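Peptide ABC transporter, peptide-binding protein (Thermus thermophilus, PDB 2D5W) binds oligopeptides, here a pentapeptide, and probably delivers them to a membrane ABC transporter for uptake. Local coordinates at residues N120-E125 / P143-D148; I452-E457 / N496-Q501; Q480-N483 / A488-V491. All coordinates share one frame; numbering follows the deposited sequence.

Contact 1: N120-E125 / P143-D148; sequences NPDFWE and PAYYYD
Asp122 is the residue through which segment 120-125 touches Tyr145; ahead of it, Asn120 packs on an apolar side chain of the bound peptide. Asp122 itself turns its carboxylate to meet Tyr145, whose side chain arrives from the opposite direction. With CG swung away from its own backbone N (chi1 169°), the aspartate puts both oxygens to use. Asp122 OD2 accepts the phenol hydrogen from Tyr145 OH at 2.7 Å, on the syn side and a little out of the carboxylate plane. Asp122 OD1 lies obliquely beside the ring, 3.2 Å from Tyr145 CE1, and the planes of carboxylate and ring differ by 29°. A water also donates to Asp122 OD1, at 2.9 Å, and the same water gives its other hydrogen to Tyr147 OH at 2.9 Å, so a second tyrosine of the turn is tied in indirectly. Further along, Glu125 N bonds to Asp122 O at 3.0 Å.

Across the contact, Tyr145 is fixed at its root as well as at its hydroxyl. Its backbone N points almost straight (178°) at Asp148 OD1, 2.8 Å away, within the type I turn from Tyr145 to Asp148. Arg126, just past the first segment, salt-bridges both Asp122 OD1 and Asp148 OD1 and adds a cation-pi contact to the Tyr145 ring, while Thr486 OG1 is a further partner of Asp122 OD2 and Asn485 ND2 a second partner of Tyr145 OH. A carboxylate buried here thus has phenol, water, hydroxyl and guanidinium around it, a setting likely to favour its ionised form, and the Tyr145 hydroxyl, bonded to both Asp122 and Asn485, probably has little freedom to turn.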
ATOM      1  N   ASN A 120      10.054  -6.145   0.313  1.00 11.05           N
ATOM      2  CA  ASN A 120       9.908  -7.509   0.807  1.00 12.84           C
ATOM      3  C   ASN A 120      11.137  -8.353   0.514  1.00 11.32           C
ATOM      4  O   ASN A 120      11.192  -9.079  -0.481  1.00 11.65           O
ATOM      5  CB  ASN A 120       8.660  -8.169   0.204  1.00 17.64           C
ATOM      6  CG  ASN A 120       8.416  -7.762  -1.234  1.00 22.85           C
ATOM      7  OD1 ASN A 120       8.104  -6.604  -1.518  1.00 28.39           O
ATOM      8  ND2 ASN A 120       8.553  -8.712  -2.153  1.00 27.60           N
ATOM      9  N   PRO A 121      12.144  -8.269   1.391  1.00 10.89           N
ATOM     10  CA  PRO A 121      13.389  -9.028   1.230  1.00 12.01           C
ATOM     11  C   PRO A 121      13.175 -10.540   1.275  1.00 11.20           C
ATOM     12  O   PRO A 121      13.997 -11.297   0.764  1.00 11.89           O
ATOM     13  CB  PRO A 121      14.259  -8.527   2.381  1.00 11.67           C
ATOM     14  CG  PRO A 121      13.724  -7.158   2.652  1.00 19.31           C
ATOM     15  CD  PRO A 121      12.238  -7.336   2.526  1.00 11.37           C
ATOM     16  N   ASP A 122      12.080 -10.981   1.890  1.00 11.58           N
ATOM     17  CA  ASP A 122      11.787 -12.410   1.958  1.00 11.75           C
ATOM     18  C   ASP A 122      11.500 -12.942   0.556  1.00 11.80           C
ATOM     19  O   ASP A 122      12.056 -13.962   0.149  1.00 12.38           O
ATOM     20  CB  ASP A 122      10.591 -12.670   2.882  1.00 12.78           C
ATOM     21  CG  ASP A 122      10.069 -14.094   2.775  1.00 13.35           C
ATOM     22  OD1 ASP A 122       9.270 -14.369   1.855  1.00 15.39           O
ATOM     23  OD2 ASP A 122      10.472 -14.938   3.603  1.00 15.71           O
ATOM     24  N   PHE A 123      10.632 -12.251  -0.178  1.00 11.62           N
ATOM     25  CA  PHE A 123      10.285 -12.648  -1.537  1.00 12.64           C
ATOM     26  C   PHE A 123      11.554 -12.765  -2.371  1.00 12.48           C
ATOM     27  O   PHE A 123      11.779 -13.764  -3.058  1.00 13.36           O
ATOM     28  CB  PHE A 123       9.364 -11.596  -2.172  1.00 13.28           C
ATOM     29  CG  PHE A 123       9.118 -11.796  -3.649  1.00 13.75           C
ATOM     30  CD1 PHE A 123       8.047 -12.564  -4.095  1.00 14.82           C
ATOM     31  CD2 PHE A 123       9.958 -11.208  -4.594  1.00 15.68           C
ATOM     32  CE1 PHE A 123       7.812 -12.743  -5.458  1.00 16.41           C
ATOM     33  CE2 PHE A 123       9.730 -11.382  -5.962  1.00 16.12           C
ATOM     34  CZ  PHE A 123       8.654 -12.152  -6.392  1.00 16.26           C
ATOM     35  N   TRP A 124      12.391 -11.739  -2.290  1.00 12.08           N
ATOM     36  CA  TRP A 124      13.607 -11.715  -3.076  1.00 12.72           C
ATOM     37  C   TRP A 124      14.658 -12.748  -2.710  1.00 13.28           C
ATOM     38  O   TRP A 124      15.616 -12.956  -3.451  1.00 14.89           O
ATOM     39  CB  TRP A 124      14.170 -10.293  -3.086  1.00 12.03           C
ATOM     40  CG  TRP A 124      13.325  -9.431  -3.972  1.00 11.54           C
ATOM     41  CD1 TRP A 124      12.420  -8.480  -3.592  1.00 11.80           C
ATOM     42  CD2 TRP A 124      13.219  -9.542  -5.394  1.00 11.71           C
ATOM     43  NE1 TRP A 124      11.751  -7.999  -4.696  1.00 11.96           N
ATOM     44  CE2 TRP A 124      12.224  -8.636  -5.814  1.00 12.16           C
ATOM     45  CE3 TRP A 124      13.870 -10.330  -6.353  1.00 12.50           C
ATOM     46  CZ2 TRP A 124      11.862  -8.494  -7.161  1.00 11.73           C
ATOM     47  CZ3 TRP A 124      13.511 -10.192  -7.688  1.00 13.17           C
ATOM     48  CH2 TRP A 124      12.514  -9.279  -8.079  1.00 13.63           C
ATOM     49  N   GLU A 125      14.466 -13.419  -1.581  1.00 14.22           N
ATOM     50  CA  GLU A 125      15.394 -14.461  -1.168  1.00 15.99           C
ATOM     51  C   GLU A 125      14.934 -15.826  -1.672  1.00 15.49           C
ATOM     52  O   GLU A 125      15.755 -16.657  -2.058  1.00 18.31           O
ATOM     53  CB  GLU A 125      15.507 -14.506   0.359  1.00 17.68           C
ATOM     54  CG  GLU A 125      16.312 -13.373   0.959  1.00 23.99           C
ATOM     55  CD  GLU A 125      17.794 -13.485   0.646  1.00 26.00           C
ATOM     56  OE1 GLU A 125      18.536 -12.525   0.939  1.00 29.14           O
ATOM     57  OE2 GLU A 125      18.217 -14.535   0.117  1.00 28.17           O
ATOM     58  N   PRO A 143      11.259 -21.750  -0.116  1.00 12.48           N
ATOM     59  CA  PRO A 143      10.022 -22.507   0.089  1.00 12.01           C
ATOM     60  C   PRO A 143       8.812 -21.728  -0.416  1.00 11.69           C
ATOM     61  O   PRO A 143       8.821 -20.494  -0.429  1.00 13.10           O
ATOM     62  CB  PRO A 143       9.991 -22.705   1.600  1.00 12.74           C
ATOM     63  CG  PRO A 143      10.589 -21.428   2.097  1.00 12.40           C
ATOM     64  CD  PRO A 143      11.768 -21.227   1.165  1.00 12.29           C
ATOM     65  N   ALA A 144       7.776 -22.447  -0.828  1.00 10.46           N
ATOM     66  CA  ALA A 144       6.565 -21.818  -1.330  1.00 10.17           C
ATOM     67  C   ALA A 144       5.656 -21.399  -0.182  1.00 10.71           C
ATOM     68  O   ALA A 144       5.578 -22.087   0.842  1.00 10.79           O
ATOM     69  CB  ALA A 144       5.826 -22.779  -2.251  1.00 11.91           C
ATOM     70  N   TYR A 145       4.981 -20.266  -0.357  1.00  9.80           N
ATOM     71  CA  TYR A 145       4.046 -19.750   0.637  1.00  9.53           C
ATOM     72  C   TYR A 145       2.635 -19.947   0.095  1.00  9.82           C
ATOM     73  O   TYR A 145       2.435 -20.044  -1.117  1.00 10.42           O
ATOM     74  CB  TYR A 145       4.293 -18.265   0.914  1.00 10.90           C
ATOM     75  CG  TYR A 145       5.544 -17.961   1.716  1.00 10.54           C
ATOM     76  CD1 TYR A 145       5.840 -16.653   2.102  1.00 10.18           C
ATOM     77  CD2 TYR A 145       6.430 -18.973   2.094  1.00 10.98           C
ATOM     78  CE1 TYR A 145       6.983 -16.362   2.843  1.00 10.64           C
ATOM     79  CE2 TYR A 145       7.575 -18.689   2.831  1.00 12.37           C
ATOM     80  CZ  TYR A 145       7.846 -17.385   3.203  1.00 11.35           C
ATOM     81  OH  TYR A 145       8.985 -17.122   3.931  1.00 12.44           O
ATOM     82  N   TYR A 146       1.656 -19.984   0.992  1.00 10.03           N
ATOM     83  CA  TYR A 146       0.272 -20.223   0.610  1.00 10.14           C
ATOM     84  C   TYR A 146      -0.325 -19.242  -0.391  1.00 10.78           C
ATOM     85  O   TYR A 146      -1.275 -19.581  -1.095  1.00 11.42           O
ATOM     86  CB  TYR A 146      -0.611 -20.264   1.864  1.00  9.89           C
ATOM     87  CG  TYR A 146      -0.987 -18.904   2.417  1.00  9.67           C
ATOM     88  CD1 TYR A 146      -2.211 -18.318   2.096  1.00 10.26           C
ATOM     89  CD2 TYR A 146      -0.118 -18.201   3.250  1.00  9.65           C
ATOM     90  CE1 TYR A 146      -2.560 -17.063   2.590  1.00  9.75           C
ATOM     91  CE2 TYR A 146      -0.459 -16.944   3.749  1.00  9.39           C
ATOM     92  CZ  TYR A 146      -1.678 -16.385   3.412  1.00  9.08           C
ATOM     93  OH  TYR A 146      -2.018 -15.136   3.887  1.00  9.71           O
ATOM     94  N   TYR A 147       0.237 -18.040  -0.462  1.00  9.91           N
ATOM     95  CA  TYR A 147      -0.283 -17.004  -1.350  1.00 10.21           C
ATOM     96  C   TYR A 147       0.487 -16.753  -2.641  1.00 10.79           C
ATOM     97  O   TYR A 147       0.165 -15.819  -3.374  1.00 10.95           O
ATOM     98  CB  TYR A 147      -0.389 -15.684  -0.577  1.00 11.22           C
ATOM     99  CG  TYR A 147       0.915 -15.172   0.020  1.00 10.29           C
ATOM    100  CD1 TYR A 147       2.053 -14.985  -0.768  1.00 12.02           C
ATOM    101  CD2 TYR A 147       0.985 -14.805   1.363  1.00 11.90           C
ATOM    102  CE1 TYR A 147       3.221 -14.439  -0.234  1.00 12.25           C
ATOM    103  CE2 TYR A 147       2.146 -14.256   1.905  1.00 12.78           C
ATOM    104  CZ  TYR A 147       3.259 -14.074   1.102  1.00 11.58           C
ATOM    105  OH  TYR A 147       4.401 -13.512   1.622  1.00 12.99           O
ATOM    106  N   ASP A 148       1.483 -17.576  -2.942  1.00 10.45           N
ATOM    107  CA  ASP A 148       2.289 -17.346  -4.139  1.00 11.22           C
ATOM    108  C   ASP A 148       1.561 -17.358  -5.485  1.00 12.20           C
ATOM    109  O   ASP A 148       2.039 -16.750  -6.446  1.00 12.93           O
ATOM    110  CB  ASP A 148       3.471 -18.316  -4.153  1.00 10.64           C
ATOM    111  CG  ASP A 148       4.523 -17.965  -3.107  1.00 10.53           C
ATOM    112  OD1 ASP A 148       5.338 -18.843  -2.759  1.00 10.77           O
ATOM    113  OD2 ASP A 148       4.546 -16.803  -2.638  1.00 11.87           O
TER
HETATM  114  O   HOH W   1       7.009 -13.270   0.407  1.00 14.60           O

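Contact 2: I452-E457 / N496-Q501; sequences IQRASE and NNYQGQ
Tyr498 lies beneath the side chain of Arg454, ring and guanidinium forming an offset cation-pi stack with their planes 22° apart. Tyr498 CD2 sits under the middle of the guanidinium, 3.3 Å from Arg454 CZ, whereas Arg454 NH1 stands over the rim of the ring rather than its centre. The arginine reaches this place because its chain bends at chi2 (-68°), which brings it across the tyrosine at about a right angle. Its rotation is then held from the edge: Arg454 NH2 donates to Gln453 O at 3.0 Å, and also to a water that in turn donates to Tyr498 O at 2.9 Å. Gln453, the first residue beyond helix 449-452, brings its CG to 4.4 Å from Gly500 O and sends its amide onward; Gln453 OE1 accepts from a second water, 3.0 Å away, which is itself held by Gln501 NE2. That same NE2 bonds to the backbone of the bound peptide. Asn496 OD1, accepting from Gln499 N at 3.2 Å, braces the loop behind the tyrosine as an Asx motif. A helix exit and an Asx-stabilised loop, joined by a stack and two waters, here form part of the surroundings of a solute-binding protein's peptide site.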
ATOM      1  N   ILE A 452       9.086   7.839   5.616  1.00  9.55           N
ATOM      2  CA  ILE A 452       8.453   6.680   6.236  1.00  9.41           C
ATOM      3  C   ILE A 452       9.392   5.531   6.603  1.00  8.97           C
ATOM      4  O   ILE A 452       9.228   4.917   7.660  1.00  9.54           O
ATOM      5  CB  ILE A 452       7.276   6.155   5.352  1.00  9.74           C
ATOM      6  CG1 ILE A 452       6.539   5.020   6.068  1.00 10.28           C
ATOM      7  CG2 ILE A 452       7.786   5.695   4.001  1.00 10.46           C
ATOM      8  CD1 ILE A 452       5.185   4.695   5.454  1.00 13.93           C
ATOM      9  N   GLN A 453      10.382   5.258   5.759  1.00  8.80           N
ATOM     10  CA  GLN A 453      11.317   4.166   6.009  1.00  9.78           C
ATOM     11  C   GLN A 453      12.623   4.592   6.681  1.00  9.27           C
ATOM     12  O   GLN A 453      13.640   3.910   6.563  1.00  9.87           O
ATOM     13  CB  GLN A 453      11.585   3.422   4.688  1.00 10.19           C
ATOM     14  CG  GLN A 453      10.373   2.575   4.268  1.00 11.43           C
ATOM     15  CD  GLN A 453      10.240   2.325   2.770  1.00 11.36           C
ATOM     16  OE1 GLN A 453       9.263   1.715   2.330  1.00 16.26           O
ATOM     17  NE2 GLN A 453      11.205   2.784   1.987  1.00 11.09           N
ATOM     18  N   ARG A 454      12.586   5.706   7.413  1.00  9.61           N
ATOM     19  CA  ARG A 454      13.778   6.202   8.095  1.00  9.41           C
ATOM     20  C   ARG A 454      13.578   6.543   9.575  1.00  9.35           C
ATOM     21  O   ARG A 454      14.257   7.420  10.116  1.00 10.24           O
ATOM     22  CB  ARG A 454      14.340   7.415   7.345  1.00 10.06           C
ATOM     23  CG  ARG A 454      14.808   7.101   5.920  1.00 10.17           C
ATOM     24  CD  ARG A 454      16.039   6.195   5.894  1.00 10.76           C
ATOM     25  NE  ARG A 454      16.544   6.000   4.533  1.00 12.11           N
ATOM     26  CZ  ARG A 454      16.017   5.168   3.638  1.00 10.90           C
ATOM     27  NH1 ARG A 454      16.549   5.074   2.428  1.00 12.61           N
ATOM     28  NH2 ARG A 454      14.976   4.409   3.953  1.00 11.62           N
ATOM     29  N   ALA A 455      12.655   5.850  10.236  1.00  9.35           N
ATOM     30  CA  ALA A 455      12.435   6.084  11.659  1.00 10.33           C
ATOM     31  C   ALA A 455      13.699   5.698  12.437  1.00 10.36           C
ATOM     32  O   ALA A 455      13.981   6.263  13.496  1.00 11.09           O
ATOM     33  CB  ALA A 455      11.243   5.266  12.153  1.00 10.15           C
ATOM     34  N   SER A 456      14.460   4.739  11.910  1.00 10.99           N
ATOM     35  CA  SER A 456      15.686   4.299  12.574  1.00 12.26           C
ATOM     36  C   SER A 456      16.729   5.413  12.577  1.00 12.98           C
ATOM     37  O   SER A 456      17.699   5.364  13.336  1.00 14.13           O
ATOM     38  CB  SER A 456      16.254   3.051  11.891  1.00 13.11           C
ATOM     39  OG  SER A 456      16.706   3.338  10.580  1.00 14.09           O
ATOM     40  N   GLU A 457      16.525   6.408  11.717  1.00 12.28           N
ATOM     41  CA  GLU A 457      17.415   7.564  11.624  1.00 13.51           C
ATOM     42  C   GLU A 457      16.735   8.746  12.311  1.00 13.20           C
ATOM     43  O   GLU A 457      17.173   9.890  12.192  1.00 14.31           O
ATOM     44  CB  GLU A 457      17.702   7.906  10.158  1.00 14.80           C
ATOM     45  CG  GLU A 457      18.526   6.861   9.419  1.00 18.99           C
ATOM     46  CD  GLU A 457      19.943   6.754   9.948  1.00 21.80           C
ATOM     47  OE1 GLU A 457      20.641   7.789   9.993  1.00 24.40           O
ATOM     48  OE2 GLU A 457      20.363   5.634  10.311  1.00 23.67           O
ATOM     49  N   ASN A 496      20.431  -3.213   7.248  1.00 11.75           N
ATOM     50  CA  ASN A 496      19.862  -4.182   6.315  1.00 11.33           C
ATOM     51  C   ASN A 496      19.566  -3.521   4.966  1.00  9.93           C
ATOM     52  O   ASN A 496      18.734  -3.995   4.189  1.00 11.53           O
ATOM     53  CB  ASN A 496      18.600  -4.836   6.901  1.00 11.33           C
ATOM     54  CG  ASN A 496      17.355  -4.003   6.703  1.00  9.68           C
ATOM     55  OD1 ASN A 496      17.418  -2.778   6.625  1.00 10.71           O
ATOM     56  ND2 ASN A 496      16.207  -4.668   6.644  1.00 10.74           N
ATOM     57  N   ASN A 497      20.270  -2.427   4.695  1.00 10.17           N
ATOM     58  CA  ASN A 497      20.124  -1.693   3.445  1.00 10.33           C
ATOM     59  C   ASN A 497      18.728  -1.124   3.228  1.00 10.27           C
ATOM     60  O   ASN A 497      18.236  -1.047   2.103  1.00 10.33           O
ATOM     61  CB  ASN A 497      20.545  -2.586   2.275  1.00 10.73           C
ATOM     62  CG  ASN A 497      21.951  -3.127   2.450  1.00 11.69           C
ATOM     63  OD1 ASN A 497      22.143  -4.309   2.729  1.00 13.21           O
ATOM     64  ND2 ASN A 497      22.940  -2.254   2.308  1.00 12.35           N
ATOM     65  N   TYR A 498      18.101  -0.725   4.330  1.00 10.16           N
ATOM     66  CA  TYR A 498      16.780  -0.108   4.320  1.00  9.94           C
ATOM     67  C   TYR A 498      15.684  -0.946   3.675  1.00  9.79           C
ATOM     68  O   TYR A 498      14.839  -0.423   2.940  1.00 10.21           O
ATOM     69  CB  TYR A 498      16.862   1.264   3.641  1.00 11.03           C
ATOM     70  CG  TYR A 498      17.952   2.144   4.208  1.00 13.54           C
ATOM     71  CD1 TYR A 498      19.202   2.221   3.596  1.00 14.69           C
ATOM     72  CD2 TYR A 498      17.738   2.888   5.366  1.00 14.91           C
ATOM     73  CE1 TYR A 498      20.214   3.021   4.123  1.00 18.07           C
ATOM     74  CE2 TYR A 498      18.745   3.691   5.903  1.00 16.65           C
ATOM     75  CZ  TYR A 498      19.976   3.752   5.276  1.00 16.45           C
ATOM     76  OH  TYR A 498      20.970   4.546   5.804  1.00 22.02           O
ATOM     77  N   GLN A 499      15.684  -2.240   3.974  1.00  9.28           N
ATOM     78  CA  GLN A 499      14.688  -3.154   3.427  1.00  9.80           C
ATOM     79  C   GLN A 499      13.560  -3.434   4.419  1.00  9.36           C
ATOM     80  O   GLN A 499      13.761  -3.390   5.636  1.00 10.55           O
ATOM     81  CB  GLN A 499      15.353  -4.479   3.041  1.00  9.63           C
ATOM     82  CG  GLN A 499      16.489  -4.333   2.041  1.00  9.85           C
ATOM     83  CD  GLN A 499      17.242  -5.631   1.786  1.00 11.28           C
ATOM     84  OE1 GLN A 499      17.270  -6.532   2.630  1.00 12.21           O
ATOM     85  NE2 GLN A 499      17.881  -5.722   0.626  1.00 12.36           N
ATOM     86  N   GLY A 500      12.372  -3.718   3.897  1.00  9.91           N
ATOM     87  CA  GLY A 500      11.253  -4.040   4.766  1.00 10.31           C
ATOM     88  C   GLY A 500      10.278  -2.924   5.082  1.00  9.46           C
ATOM     89  O   GLY A 500      10.527  -1.753   4.787  1.00 10.20           O
ATOM     90  N   GLN A 501       9.169  -3.304   5.712  1.00  9.12           N
ATOM     91  CA  GLN A 501       8.113  -2.366   6.067  1.00  9.40           C
ATOM     92  C   GLN A 501       7.746  -2.304   7.550  1.00  9.57           C
ATOM     93  O   GLN A 501       6.720  -1.724   7.900  1.00  9.49           O
ATOM     94  CB  GLN A 501       6.854  -2.668   5.245  1.00 11.23           C
ATOM     95  CG  GLN A 501       7.023  -2.459   3.750  1.00 13.91           C
ATOM     96  CD  GLN A 501       5.753  -2.769   2.984  1.00 15.62           C
ATOM     97  OE1 GLN A 501       5.355  -3.926   2.866  1.00 17.24           O
ATOM     98  NE2 GLN A 501       5.104  -1.732   2.475  1.00 17.51           N
TER
HETATM   99  O   HOH W   2       6.501   0.999   3.221  1.00 19.35           O
HETATM  100  O   HOH W   3      13.951   2.226   2.175  1.00 11.42           O

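Contact 3: Q480-N483 / A488-V491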
ATOM      1  N   GLN A 480       7.053  -8.235  11.477  1.00 10.05           N
ATOM      2  CA  GLN A 480       8.089  -9.229  11.715  1.00 10.65           C
ATOM      3  C   GLN A 480       9.429  -8.531  11.828  1.00 10.17           C
ATOM      4  O   GLN A 480       9.679  -7.531  11.151  1.00 11.07           O
ATOM      5  CB  GLN A 480       8.209 -10.205  10.549  1.00 11.64           C
ATOM      6  CG  GLN A 480       7.064 -11.152  10.350  1.00 12.10           C
ATOM      7  CD  GLN A 480       7.293 -12.034   9.144  1.00 11.97           C
ATOM      8  OE1 GLN A 480       7.660 -11.547   8.076  1.00 13.88           O
ATOM      9  NE2 GLN A 480       7.077 -13.333   9.304  1.00 13.86           N
ATOM     10  N   TYR A 481      10.295  -9.046  12.689  1.00 10.50           N
ATOM     11  CA  TYR A 481      11.633  -8.495  12.780  1.00 10.66           C
ATOM     12  C   TYR A 481      12.398  -9.255  11.700  1.00 11.22           C
ATOM     13  O   TYR A 481      13.129  -8.669  10.901  1.00 11.29           O
ATOM     14  CB  TYR A 481      12.256  -8.768  14.147  1.00 12.67           C
ATOM     15  CG  TYR A 481      13.757  -8.589  14.146  1.00 16.15           C
ATOM     16  CD1 TYR A 481      14.334  -7.327  13.995  1.00 19.47           C
ATOM     17  CD2 TYR A 481      14.604  -9.692  14.245  1.00 18.37           C
ATOM     18  CE1 TYR A 481      15.722  -7.172  13.943  1.00 20.96           C
ATOM     19  CE2 TYR A 481      15.986  -9.549  14.192  1.00 21.28           C
ATOM     20  CZ  TYR A 481      16.538  -8.290  14.041  1.00 20.66           C
ATOM     21  OH  TYR A 481      17.906  -8.146  13.991  1.00 24.78           O
ATOM     22  N   LYS A 482      12.195 -10.567  11.665  1.00 11.72           N
ATOM     23  CA  LYS A 482      12.853 -11.418  10.687  1.00 12.71           C
ATOM     24  C   LYS A 482      11.962 -12.583  10.279  1.00 13.22           C
ATOM     25  O   LYS A 482      11.248 -13.151  11.107  1.00 14.34           O
ATOM     26  CB  LYS A 482      14.156 -11.969  11.274  1.00 15.71           C
ATOM     27  CG  LYS A 482      14.912 -12.924  10.357  1.00 19.07           C
ATOM     28  CD  LYS A 482      16.078 -13.585  11.081  1.00 22.59           C
ATOM     29  CE  LYS A 482      17.067 -12.558  11.611  1.00 24.75           C
ATOM     30  NZ  LYS A 482      18.185 -13.204  12.355  1.00 26.06           N
ATOM     31  N   ASN A 483      11.978 -12.923   8.995  1.00 12.55           N
ATOM     32  CA  ASN A 483      11.215 -14.071   8.533  1.00 12.32           C
ATOM     33  C   ASN A 483      12.195 -15.222   8.734  1.00 12.50           C
ATOM     34  O   ASN A 483      13.300 -15.212   8.185  1.00 13.35           O
ATOM     35  CB  ASN A 483      10.840 -13.942   7.058  1.00 12.96           C
ATOM     36  CG  ASN A 483      10.058 -15.140   6.562  1.00 14.72           C
ATOM     37  OD1 ASN A 483      10.576 -16.256   6.532  1.00 16.20           O
ATOM     38  ND2 ASN A 483       8.805 -14.921   6.184  1.00 15.07           N
ATOM     39  N   ALA A 488      15.419 -13.130   6.284  1.00 13.64           N
ATOM     40  CA  ALA A 488      15.305 -11.736   5.859  1.00 13.19           C
ATOM     41  C   ALA A 488      14.774 -10.825   6.963  1.00 12.77           C
ATOM     42  O   ALA A 488      13.704 -11.073   7.523  1.00 14.52           O
ATOM     43  CB  ALA A 488      14.403 -11.643   4.636  1.00 14.22           C
ATOM     44  N   ILE A 489      15.529  -9.774   7.272  1.00 12.70           N
ATOM     45  CA  ILE A 489      15.133  -8.807   8.291  1.00 12.76           C
ATOM     46  C   ILE A 489      14.185  -7.807   7.634  1.00 11.90           C
ATOM     47  O   ILE A 489      14.480  -7.263   6.567  1.00 12.20           O
ATOM     48  CB  ILE A 489      16.365  -8.098   8.881  1.00 12.96           C
ATOM     49  CG1 ILE A 489      17.205  -9.119   9.658  1.00 16.06           C
ATOM     50  CG2 ILE A 489      15.936  -6.955   9.790  1.00 13.33           C
ATOM     51  CD1 ILE A 489      18.457  -8.554  10.288  1.00 19.80           C
ATOM     52  N   MET A 490      13.053  -7.562   8.285  1.00 12.34           N
ATOM     53  CA  MET A 490      12.024  -6.692   7.731  1.00 12.02           C
ATOM     54  C   MET A 490      11.955  -5.275   8.296  1.00 11.15           C
ATOM     55  O   MET A 490      11.041  -4.521   7.957  1.00 11.42           O
ATOM     56  CB  MET A 490      10.660  -7.373   7.890  1.00 14.91           C
ATOM     57  CG  MET A 490      10.662  -8.884   7.607  1.00 17.70           C
ATOM     58  SD  MET A 490      11.177  -9.390   5.941  1.00 22.00           S
ATOM     59  CE  MET A 490       9.761  -8.870   4.996  1.00 24.44           C
ATOM     60  N   VAL A 491      12.905  -4.914   9.155  1.00 11.27           N
ATOM     61  CA  VAL A 491      12.953  -3.575   9.746  1.00 10.82           C
ATOM     62  C   VAL A 491      13.969  -2.772   8.942  1.00 11.45           C
ATOM     63  O   VAL A 491      15.152  -3.101   8.930  1.00 11.71           O
ATOM     64  CB  VAL A 491      13.402  -3.630  11.222  1.00 11.05           C
ATOM     65  CG1 VAL A 491      13.530  -2.223  11.784  1.00 12.78           C
ATOM     66  CG2 VAL A 491      12.401  -4.438  12.034  1.00 12.17           C
TER
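Tyr481 O is gripped by two neighbouring groups of the facing segment 488-491: Met490 N donates to it at 2.8 Å with an N-H...O angle of 164°, and Ile489 CA adds a CA-H...O contact to the same Tyr481 O at 3.3 Å. The pattern repeats at Ala488 O, which accepts from Asn483 N at 2.9 Å and meets Lys482 CA at 3.3 Å. These bonds flank Lys482 and Ile489, a non-hydrogen-bonded pair forming a single antiparallel bridge.

Side chains extend the pairing. Ile489 runs alongside Tyr481, both pointing the same way, with its CD1 methyl 3.8 Å from Tyr481 OH and its CG2 branch obliquely beside the ring. The ring is placed there by a chi1 of 163°, which turns Tyr481 CG away from the backbone N. Val491 comes at about a right angle, its CG2 lying 4.0 Å from Tyr481 CD1. Lys482 brings its CE to 4.0 Å from Ile489 CG1 before its amine leads away. Replacing Ile489 with a glycine would probably strip the tyrosine ring and the lysine chain of an apolar neighbour, leaving both freer to move. Met490, bent at chi2 and chi3, lies side by side with Gln480, its CB against Gln480 O and its CG near Gln480 OE1.

Gln480 NE2 bonds to Thr515 OG1, the backbone N of Tyr481 and of Lys482 bond to the Asp512 carboxylate, and Asn483 OD1 accepts from Asn485 N in the connecting loop. The two segments lie between helices, with Gln480 and Asn483 packed on helix 509-518 while Ala488 and Met490 rest on Pro121 of helix 121-126.

In the fold
From the N terminus, contact 1 comes first, closing a loop that holds strands 127-131 and 136-141 and tying helix 121-126 to the chain beyond that strand pair. It is complete before the others begin. Contact 2 then spans a longer excursion containing strand 463-469, joining the exit of helix 449-452 to the loop ahead of helix 509-518. Contact 3 is nested inside that excursion and closes a short turn of four residues. All three touch: Pro121 packs on Gln499 and Gly500 of contact 2, Ala488 of contact 3 lies against Asp122, and Asn496 makes a weak hydrogen bond to Ile489 O.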